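Long-range contacts in nitrite oxidoreductase subunit C (Kuenenia stuttgartiensis, PDB 7B04), which binds a heme b as a subunit of the nitrite oxidoreductase complex and probably takes part in electron transfer: residues M137-K142 / E285-N290; P161-H166 / P276-F281; V233-A238 / Q250-C255. One frame throughout, in Å; residues are numbered along the deposited sequence.

Contact 1 (M137-K142 / E285-N290); sequences MFPLGK and ESTYFN. With HEM (protoporphyrin IX containing Fe), chain B.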
# COMPACT_ATOMS: atom_id res chain seq x y z
N MET C 137 16.94 -31.67 41.39
CA MET C 137 18.33 -31.28 41.22
C MET C 137 19.18 -32.02 42.24
O MET C 137 18.75 -32.28 43.37
CB MET C 137 18.54 -29.76 41.32
CG MET C 137 18.54 -29.15 42.69
SD MET C 137 18.91 -27.40 42.50
CE MET C 137 19.35 -26.96 44.17
N PHE C 138 20.39 -32.36 41.82
CA PHE C 138 21.30 -33.15 42.63
C PHE C 138 22.68 -32.51 42.59
O PHE C 138 23.10 -32.01 41.54
CB PHE C 138 21.40 -34.58 42.09
CG PHE C 138 20.10 -35.31 42.05
CD1 PHE C 138 19.70 -36.09 43.12
CD2 PHE C 138 19.26 -35.22 40.95
CE1 PHE C 138 18.50 -36.77 43.09
CE2 PHE C 138 18.06 -35.89 40.91
CZ PHE C 138 17.68 -36.67 41.99
N PRO C 139 23.40 -32.52 43.70
CA PRO C 139 24.79 -32.06 43.64
C PRO C 139 25.58 -33.10 42.87
O PRO C 139 25.39 -34.31 43.04
CB PRO C 139 25.22 -32.01 45.10
CG PRO C 139 23.93 -32.05 45.90
CD PRO C 139 23.01 -32.89 45.07
N LEU C 140 26.48 -32.63 42.01
CA LEU C 140 27.29 -33.54 41.23
C LEU C 140 28.56 -33.84 42.01
O LEU C 140 29.27 -32.92 42.43
CB LEU C 140 27.55 -32.95 39.84
CG LEU C 140 28.74 -33.32 38.96
CD1 LEU C 140 28.60 -34.75 38.49
CD2 LEU C 140 28.74 -32.39 37.77
N GLY C 141 28.87 -35.13 42.14
CA GLY C 141 29.91 -35.62 43.03
C GLY C 141 29.38 -35.87 44.44
O GLY C 141 28.21 -35.64 44.76
N LYS C 142 30.28 -36.33 45.31
CA LYS C 142 29.94 -36.71 46.68
C LYS C 142 30.37 -35.63 47.66
O LYS C 142 31.55 -35.29 47.74
CB LYS C 142 30.58 -38.04 47.06
CG LYS C 142 30.46 -38.39 48.53
CD LYS C 142 29.02 -38.63 48.95
CE LYS C 142 28.93 -39.02 50.41
NZ LYS C 142 27.53 -39.32 50.83
N GLU C 285 24.80 -45.71 48.76
CA GLU C 285 25.37 -44.37 49.01
C GLU C 285 24.24 -43.37 49.17
O GLU C 285 23.18 -43.62 48.71
CB GLU C 285 26.36 -43.93 47.93
CG GLU C 285 27.31 -42.82 48.35
CD GLU C 285 28.13 -43.00 49.62
OE1 GLU C 285 29.37 -42.97 49.54
OE2 GLU C 285 27.53 -43.13 50.69
N SER C 286 24.52 -42.29 49.88
CA SER C 286 23.55 -41.22 50.15
C SER C 286 24.13 -39.93 49.62
O SER C 286 25.33 -39.78 49.63
CB SER C 286 23.32 -41.09 51.60
OG SER C 286 24.55 -41.04 52.27
N THR C 287 23.24 -39.08 49.14
CA THR C 287 23.51 -37.73 48.60
C THR C 287 22.35 -36.83 49.02
O THR C 287 21.70 -37.15 49.99
CB THR C 287 23.82 -37.76 47.11
OG1 THR C 287 24.38 -36.51 46.74
CG2 THR C 287 22.60 -37.97 46.26
N TYR C 288 22.19 -35.69 48.38
CA TYR C 288 21.12 -34.74 48.66
C TYR C 288 20.35 -34.43 47.38
O TYR C 288 20.80 -34.74 46.27
CB TYR C 288 21.68 -33.45 49.28
CG TYR C 288 22.47 -33.68 50.56
CD1 TYR C 288 23.73 -34.25 50.53
CD2 TYR C 288 21.95 -33.32 51.80
CE1 TYR C 288 24.46 -34.46 51.69
CE2 TYR C 288 22.67 -33.53 52.97
CZ TYR C 288 23.92 -34.10 52.90
OH TYR C 288 24.65 -34.31 54.05
N PHE C 289 19.17 -33.85 47.54
CA PHE C 289 18.37 -33.42 46.40
C PHE C 289 17.57 -32.19 46.78
O PHE C 289 17.44 -31.84 47.95
CB PHE C 289 17.46 -34.55 45.88
CG PHE C 289 16.19 -34.73 46.67
CD1 PHE C 289 16.16 -35.57 47.76
CD2 PHE C 289 15.03 -34.07 46.30
CE1 PHE C 289 15.00 -35.75 48.49
CE2 PHE C 289 13.86 -34.24 47.02
CZ PHE C 289 13.84 -35.08 48.11
N ASN C 290 17.02 -31.53 45.76
CA ASN C 290 16.15 -30.38 45.93
C ASN C 290 15.09 -30.40 44.83
O ASN C 290 15.22 -31.11 43.84
CB ASN C 290 16.95 -29.07 45.90
CG ASN C 290 16.23 -27.93 46.59
OD1 ASN C 290 15.10 -28.08 47.05
ND2 ASN C 290 16.88 -26.77 46.66
CHA HEM B . 15.61 -21.40 36.36
CHB HEM B . 16.44 -18.74 40.35
CHC HEM B . 16.03 -22.82 42.96
CHD HEM B . 15.37 -25.53 38.94
C1A HEM B . 15.96 -20.35 37.19
C2A HEM B . 16.46 -19.06 36.76
C3A HEM B . 16.68 -18.31 37.86
C4A HEM B . 16.35 -19.11 39.02
CMA HEM B . 17.21 -16.86 37.91
CAA HEM B . 16.64 -18.65 35.28
CBA HEM B . 18.11 -18.40 34.96
CGA HEM B . 18.73 -19.68 34.47
O1A HEM B . 19.92 -19.93 34.79
O2A HEM B . 18.02 -20.46 33.78
C1B HEM B . 16.34 -19.59 41.43
C2B HEM B . 16.31 -19.23 42.83
C3B HEM B . 16.20 -20.36 43.56
C4B HEM B . 16.15 -21.48 42.63
CMB HEM B . 16.41 -17.77 43.32
CAB HEM B . 16.11 -20.56 45.09
CBB HEM B . 15.93 -19.57 45.98
C1C HEM B . 15.76 -23.88 42.11
C2C HEM B . 15.41 -25.23 42.52
C3C HEM B . 15.22 -25.97 41.43
C4C HEM B . 15.46 -25.13 40.27
CMC HEM B . 15.27 -25.71 43.99
CAC HEM B . 14.83 -27.46 41.41
CBC HEM B . 15.53 -28.35 40.70
C1D HEM B . 15.28 -24.62 37.89
C2D HEM B . 14.79 -24.89 36.55
C3D HEM B . 14.86 -23.76 35.85
C4D HEM B . 15.39 -22.72 36.71
CMD HEM B . 14.29 -26.24 36.00
CAD HEM B . 14.45 -23.61 34.37
CBD HEM B . 13.04 -23.02 34.26
CGD HEM B . 12.58 -23.09 32.83
O1D HEM B . 11.40 -22.74 32.56
O2D HEM B . 13.37 -23.50 31.94
NA HEM B . 15.92 -20.34 38.57
NB HEM B . 16.24 -20.97 41.35
NC HEM B . 15.78 -23.85 40.72
ND HEM B . 15.63 -23.28 37.96
FE HEM B . 16.13 -21.99 39.62

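Contact 2 (P161-H166 / P276-F281); sequences PVNLWH and PLDVQF. With CA (calcium ion), chain D; HEM (protoporphyrin IX containing Fe), chain B.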
# COMPACT_ATOMS: atom_id res chain seq x y z
N PRO C 161 29.10 -27.20 40.91
CA PRO C 161 28.07 -27.48 39.90
C PRO C 161 27.00 -28.44 40.42
O PRO C 161 27.16 -29.13 41.43
CB PRO C 161 28.87 -28.11 38.76
CG PRO C 161 30.04 -28.74 39.43
CD PRO C 161 30.38 -27.85 40.60
N VAL C 162 25.89 -28.48 39.67
CA VAL C 162 24.70 -29.24 40.04
C VAL C 162 24.07 -29.80 38.77
O VAL C 162 24.19 -29.23 37.68
CB VAL C 162 23.70 -28.35 40.83
CG1 VAL C 162 22.30 -28.95 40.88
CG2 VAL C 162 24.21 -28.11 42.24
N ASN C 163 23.40 -30.95 38.91
CA ASN C 163 22.66 -31.58 37.83
C ASN C 163 21.17 -31.30 38.01
O ASN C 163 20.65 -31.36 39.13
CB ASN C 163 22.90 -33.10 37.80
CG ASN C 163 22.62 -33.72 36.45
OD1 ASN C 163 22.95 -34.89 36.21
ND2 ASN C 163 22.03 -32.95 35.54
N LEU C 164 20.49 -30.99 36.91
CA LEU C 164 19.08 -30.63 36.92
C LEU C 164 18.30 -31.56 36.00
O LEU C 164 18.77 -31.90 34.91
CB LEU C 164 18.87 -29.18 36.47
CG LEU C 164 19.13 -27.94 37.33
CD1 LEU C 164 18.16 -27.85 38.48
CD2 LEU C 164 20.57 -27.88 37.82
N TRP C 165 17.11 -31.97 36.44
CA TRP C 165 16.17 -32.73 35.63
C TRP C 165 14.89 -31.92 35.53
O TRP C 165 14.14 -31.83 36.51
CB TRP C 165 15.88 -34.10 36.24
CG TRP C 165 17.06 -35.00 36.40
CD1 TRP C 165 18.31 -34.82 35.88
CD2 TRP C 165 17.09 -36.23 37.12
NE1 TRP C 165 19.12 -35.87 36.25
CE2 TRP C 165 18.40 -36.75 37.01
CE3 TRP C 165 16.14 -36.95 37.86
CZ2 TRP C 165 18.78 -37.95 37.61
CZ3 TRP C 165 16.53 -38.14 38.45
CH2 TRP C 165 17.83 -38.63 38.32
N HIS C 166 14.62 -31.34 34.36
CA HIS C 166 13.46 -30.46 34.19
C HIS C 166 12.39 -31.18 33.38
O HIS C 166 12.57 -31.43 32.19
CB HIS C 166 13.86 -29.15 33.51
CG HIS C 166 12.76 -28.13 33.51
ND1 HIS C 166 12.81 -27.00 32.73
CD2 HIS C 166 11.60 -28.07 34.19
CE1 HIS C 166 11.71 -26.28 32.92
NE2 HIS C 166 10.96 -26.92 33.81
N PRO C 276 30.23 -37.28 32.43
CA PRO C 276 30.77 -36.88 33.73
C PRO C 276 29.99 -35.75 34.40
O PRO C 276 30.11 -35.59 35.62
CB PRO C 276 32.20 -36.43 33.39
CG PRO C 276 32.50 -37.07 32.06
CD PRO C 276 31.19 -37.10 31.33
N LEU C 277 29.23 -34.96 33.64
CA LEU C 277 28.42 -33.89 34.21
C LEU C 277 27.08 -34.39 34.74
O LEU C 277 26.20 -33.58 35.04
CB LEU C 277 28.18 -32.78 33.18
CG LEU C 277 29.39 -32.00 32.68
CD1 LEU C 277 28.99 -31.02 31.59
CD2 LEU C 277 30.08 -31.28 33.82
N ASP C 278 26.92 -35.71 34.85
CA ASP C 278 25.70 -36.32 35.35
C ASP C 278 25.91 -36.75 36.79
O ASP C 278 27.00 -37.18 37.17
CB ASP C 278 25.32 -37.54 34.51
CG ASP C 278 24.55 -37.19 33.26
OD1 ASP C 278 24.30 -35.99 33.02
OD2 ASP C 278 24.21 -38.12 32.51
N VAL C 279 24.85 -36.65 37.60
CA VAL C 279 24.90 -37.20 38.95
C VAL C 279 25.04 -38.71 38.87
O VAL C 279 24.42 -39.37 38.03
CB VAL C 279 23.68 -36.76 39.77
CG1 VAL C 279 22.43 -37.54 39.37
CG2 VAL C 279 23.97 -36.92 41.26
N GLN C 280 25.90 -39.27 39.72
CA GLN C 280 26.17 -40.70 39.74
C GLN C 280 25.65 -41.29 41.05
O GLN C 280 26.11 -40.92 42.13
CB GLN C 280 27.66 -40.98 39.59
CG GLN C 280 28.27 -40.39 38.32
CD GLN C 280 27.67 -40.95 37.05
OE1 GLN C 280 27.33 -42.13 36.99
NE2 GLN C 280 27.54 -40.11 36.03
N PHE C 281 24.69 -42.21 40.93
CA PHE C 281 24.11 -42.90 42.08
C PHE C 281 24.79 -44.25 42.27
O PHE C 281 25.10 -44.94 41.29
CB PHE C 281 22.61 -43.12 41.91
CG PHE C 281 21.82 -41.85 41.74
CD1 PHE C 281 21.58 -41.02 42.83
CD2 PHE C 281 21.29 -41.51 40.51
CE1 PHE C 281 20.84 -39.86 42.68
CE2 PHE C 281 20.55 -40.35 40.35
CZ PHE C 281 20.33 -39.52 41.44
CA CA D . 23.69 -36.32 30.61
CHA HEM B . 15.61 -21.40 36.36
CHB HEM B . 16.44 -18.74 40.35
CHC HEM B . 16.03 -22.82 42.96
CHD HEM B . 15.37 -25.53 38.94
C1A HEM B . 15.96 -20.35 37.19
C2A HEM B . 16.46 -19.06 36.76
C3A HEM B . 16.68 -18.31 37.86
C4A HEM B . 16.35 -19.11 39.02
CMA HEM B . 17.21 -16.86 37.91
CAA HEM B . 16.64 -18.65 35.28
CBA HEM B . 18.11 -18.40 34.96
CGA HEM B . 18.73 -19.68 34.47
O1A HEM B . 19.92 -19.93 34.79
O2A HEM B . 18.02 -20.46 33.78
C1B HEM B . 16.34 -19.59 41.43
C2B HEM B . 16.31 -19.23 42.83
C3B HEM B . 16.20 -20.36 43.56
C4B HEM B . 16.15 -21.48 42.63
CMB HEM B . 16.41 -17.77 43.32
CAB HEM B . 16.11 -20.56 45.09
CBB HEM B . 15.93 -19.57 45.98
C1C HEM B . 15.76 -23.88 42.11
C2C HEM B . 15.41 -25.23 42.52
C3C HEM B . 15.22 -25.97 41.43
C4C HEM B . 15.46 -25.13 40.27
CMC HEM B . 15.27 -25.71 43.99
CAC HEM B . 14.83 -27.46 41.41
CBC HEM B . 15.53 -28.35 40.70
C1D HEM B . 15.28 -24.62 37.89
C2D HEM B . 14.79 -24.89 36.55
C3D HEM B . 14.86 -23.76 35.85
C4D HEM B . 15.39 -22.72 36.71
CMD HEM B . 14.29 -26.24 36.00
CAD HEM B . 14.45 -23.61 34.37
CBD HEM B . 13.04 -23.02 34.26
CGD HEM B . 12.58 -23.09 32.83
O1D HEM B . 11.40 -22.74 32.56
O2D HEM B . 13.37 -23.50 31.94
NA HEM B . 15.92 -20.34 38.57
NB HEM B . 16.24 -20.97 41.35
NC HEM B . 15.78 -23.85 40.72
ND HEM B . 15.63 -23.28 37.96
FE HEM B . 16.13 -21.99 39.62

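Contact 3 (V233-A238 / Q250-C255); sequences VEDLNA and QDVDGC. With CA (calcium ion), chain D.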
# COMPACT_ATOMS: atom_id res chain seq x y z
N VAL C 233 11.80 -34.89 29.61
CA VAL C 233 12.55 -34.26 30.69
C VAL C 233 13.90 -33.84 30.14
O VAL C 233 14.58 -34.64 29.48
CB VAL C 233 12.73 -35.19 31.91
CG1 VAL C 233 13.49 -34.48 33.02
CG2 VAL C 233 11.37 -35.66 32.41
N GLU C 234 14.32 -32.62 30.44
CA GLU C 234 15.59 -32.12 29.94
C GLU C 234 16.67 -32.33 30.99
O GLU C 234 16.47 -32.03 32.17
CB GLU C 234 15.49 -30.64 29.57
CG GLU C 234 16.77 -30.05 28.98
CD GLU C 234 16.66 -28.56 28.73
OE1 GLU C 234 17.34 -28.06 27.80
OE2 GLU C 234 15.90 -27.88 29.45
N ASP C 235 17.81 -32.87 30.56
CA ASP C 235 18.95 -33.11 31.43
C ASP C 235 19.89 -31.92 31.28
O ASP C 235 20.39 -31.66 30.18
CB ASP C 235 19.64 -34.42 31.07
CG ASP C 235 20.68 -34.83 32.07
OD1 ASP C 235 20.33 -35.04 33.25
OD2 ASP C 235 21.86 -34.99 31.68
N LEU C 236 20.12 -31.20 32.37
CA LEU C 236 20.85 -29.94 32.29
C LEU C 236 21.61 -29.69 33.59
O LEU C 236 21.36 -30.32 34.61
CB LEU C 236 19.89 -28.80 31.92
CG LEU C 236 18.73 -28.30 32.77
CD1 LEU C 236 18.03 -27.21 31.98
CD2 LEU C 236 17.73 -29.38 33.13
N ASN C 237 22.55 -28.74 33.53
CA ASN C 237 23.44 -28.41 34.64
C ASN C 237 23.34 -26.93 34.99
O ASN C 237 22.87 -26.11 34.20
CB ASN C 237 24.90 -28.73 34.31
CG ASN C 237 25.24 -30.19 34.50
OD1 ASN C 237 25.43 -30.93 33.53
ND2 ASN C 237 25.32 -30.62 35.75
N ALA C 238 23.79 -26.60 36.20
CA ALA C 238 23.85 -25.21 36.65
C ALA C 238 24.91 -25.06 37.73
O ALA C 238 25.15 -25.98 38.52
CB ALA C 238 22.48 -24.74 37.16
N GLN C 250 21.70 -35.83 26.53
CA GLN C 250 20.52 -35.92 27.39
C GLN C 250 20.31 -37.36 27.81
O GLN C 250 20.27 -38.27 26.96
CB GLN C 250 19.28 -35.40 26.66
CG GLN C 250 19.48 -34.09 25.92
CD GLN C 250 19.46 -32.90 26.85
OE1 GLN C 250 18.48 -32.65 27.54
NE2 GLN C 250 20.55 -32.14 26.85
N ASP C 251 20.15 -37.59 29.12
CA ASP C 251 20.09 -38.93 29.66
C ASP C 251 18.85 -39.23 30.49
O ASP C 251 18.58 -40.41 30.74
CB ASP C 251 21.33 -39.20 30.53
CG ASP C 251 22.56 -39.52 29.70
OD1 ASP C 251 23.60 -38.85 29.89
OD2 ASP C 251 22.49 -40.44 28.87
N VAL C 252 18.10 -38.22 30.92
CA VAL C 252 16.93 -38.43 31.76
C VAL C 252 15.68 -38.41 30.89
O VAL C 252 15.60 -37.64 29.92
CB VAL C 252 16.85 -37.37 32.89
CG1 VAL C 252 16.68 -35.98 32.32
CG2 VAL C 252 15.72 -37.71 33.86
N ASP C 253 14.72 -39.27 31.22
CA ASP C 253 13.42 -39.32 30.56
C ASP C 253 12.34 -39.43 31.63
O ASP C 253 12.64 -39.50 32.83
CB ASP C 253 13.36 -40.48 29.57
CG ASP C 253 12.31 -40.28 28.49
OD1 ASP C 253 11.61 -39.25 28.53
OD2 ASP C 253 12.19 -41.15 27.60
N GLY C 254 11.08 -39.46 31.21
CA GLY C 254 10.00 -39.56 32.17
C GLY C 254 8.65 -39.51 31.48
O GLY C 254 8.53 -39.20 30.29
N CYS C 255 7.62 -39.82 32.27
CA CYS C 255 6.22 -39.77 31.85
C CYS C 255 5.42 -39.04 32.93
O CYS C 255 5.93 -38.73 34.01
CB CYS C 255 5.66 -41.17 31.62
SG CYS C 255 5.68 -42.23 33.08
CA CA D . 23.69 -36.32 30.61

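Contact 1 (M137-K142 / E285-N290)
M137 and N290 form an antiparallel, hydrogen-bonded pair that joins strands 133-139 and 286-294. M137 N donates to N290 O at 3.0 Å. N290 N donates to M137 O, also at 3.0 Å, and F289 CA makes a CA-H...O contact with the same M137 O. At the outer end K142 NZ donates to S286 O, although the modelled 2.5 Å is doubtfully short. K142 NZ also makes a long salt bridge of 3.8 Å to E285 OE2. That oxygen accepts S286 N on its anti lone pair.

The apolar contacts are spread along the strands. F138 CE1 rests on F289 CB at 3.7 Å. P139 CG meets Y288 CB at 4.3 Å. The side chains of M137 and N290 run side by side toward the heme. M137 CB lies close to the heme vinyl carbon CBC. With chi1 at 78°, CG also sits beside CBC, and the extended chain carries SD past it. N290 ND2 lies 3.3 Å from the heme methyl CMC, and it also makes weak hydrogen bonds to P153 O and S308 O.

The chemistry thus changes along the contact, from a buried wall of the heme pocket to an exposed lysine shared between the S286 carbonyl and, at longer range, the E285 carboxylate.

Contact 2 (P161-H166 / P276-F281)
N163 and V279 make the one hydrogen bond between 161-166 and 276-281. V279 N donates to N163 OD1 at 2.9 Å. The donor lies in the carbonyl plane, on a lone pair of OD1, with a C=O...N angle of 130°. N163 CG is anti to its backbone N (chi1 -158°), and this carries the amide across to the loop. OD1 also lies 3.2 Å from D278 CA. The other end of the amide, ND2, donates to L236 O on strand 233-238, so both ends of the group are held.

The metal bonds belong to D278. Both of its carboxylate oxygens bind a calcium ion, OD1 at 2.5 Å and OD2 at 2.7 Å from the calcium. D235, Q247, H249 O and D251 complete this site. T273 OG1 is hydrogen-bonded to D278 OD2 as a second-shell partner.

Apolar contacts centre on the W165 indole. W165 CH2 approaches the F281 ring at its edge, near the ring plane, and lies 3.8 Å from F281 CE2. W165 CZ2 packs on V279 CG1 at 4.1 Å. The two aromatic side chains come from opposite directions.

Heme contacts come from alternate residues of the strand. L164 CD1 lies 3.5 Å from the heme carbon CBC. One face of the H166 ring carries the heme methyl CMD, offset toward the rim.

The strand therefore has two chemical sides. L164 and H166 line the heme pocket. N163 bonds to the loop that carries D278, and W165 packs against V279 and F281 of it. The calcium probably offsets the negative charge of the aspartates gathered here, and the N163 amide fixes the backbone just beyond D278.

Contact 3 (V233-A238 / Q250-C255)
The flat amide of Q250 meets the backbone of D235. D235 N donates to Q250 OE1 at 3.1 Å. The N-H comes from above the amide plane, 42° out of it, and so is not on a lone pair. E234 CG touches the same oxygen at 3.4 Å. The E234 carboxylate is turned 48° from the Q250 amide plane. The Q250 chain is bent at chi2 (-78°), which brings its amide to the D235 backbone.

Two other carboxylates meet through a metal. D235 OD2 binds the calcium ion at 2.5 Å, and D251 OD1 binds it at 2.6 Å. Each is bound through one oxygen. D235 OD2 and D251 OD1 are 4.6 Å apart, and the ion between them probably eases the repulsion of like charges. Q247, H249 O and D278 supply the remaining ligands.

Beside the site the contact is apolar. V252 CG1 lies 3.6 Å from V233 CG1 and equally far from D235 CB, so one methyl fills the angle between these side chains. V233 CG2 reaches the backbone of D253 and G254.

The E234 side chain starts away from 250-255, though its CG brushes Q250. Its carboxylate is hydrogen-bonded to S246 OG, and it forms salt bridges with K168 and with R209 of subunit B. Strand 233-238 runs antiparallel to strand 162-168 on one side and to the short strand 245-246 on the other. Strand 253-258 pairs instead with strand 262-270, whose F267 and R269 pack against V233 and V252.

How the contacts relate
Contacts 2 and 3 are buried, while contact 1 runs from a buried heme wall to an exposed end. The three are nested in sequence, with contact 3 inside the loop of contact 2 and contact 2 inside that of contact 1. Strand 162-168 lies between strands 133-139 and 233-238, so contact 2 touches both of the others. Contacts 1 and 3 do not touch. Only contact 1 is a strand pair with mutual backbone bonds. In contacts 2 and 3 the one hydrogen bond across the segments is made by a side-chain amide. One calcium ion touches both, bound from both segments in contact 3 but from 276-281 alone in contact 2. Contacts 1 and 2 share the heme.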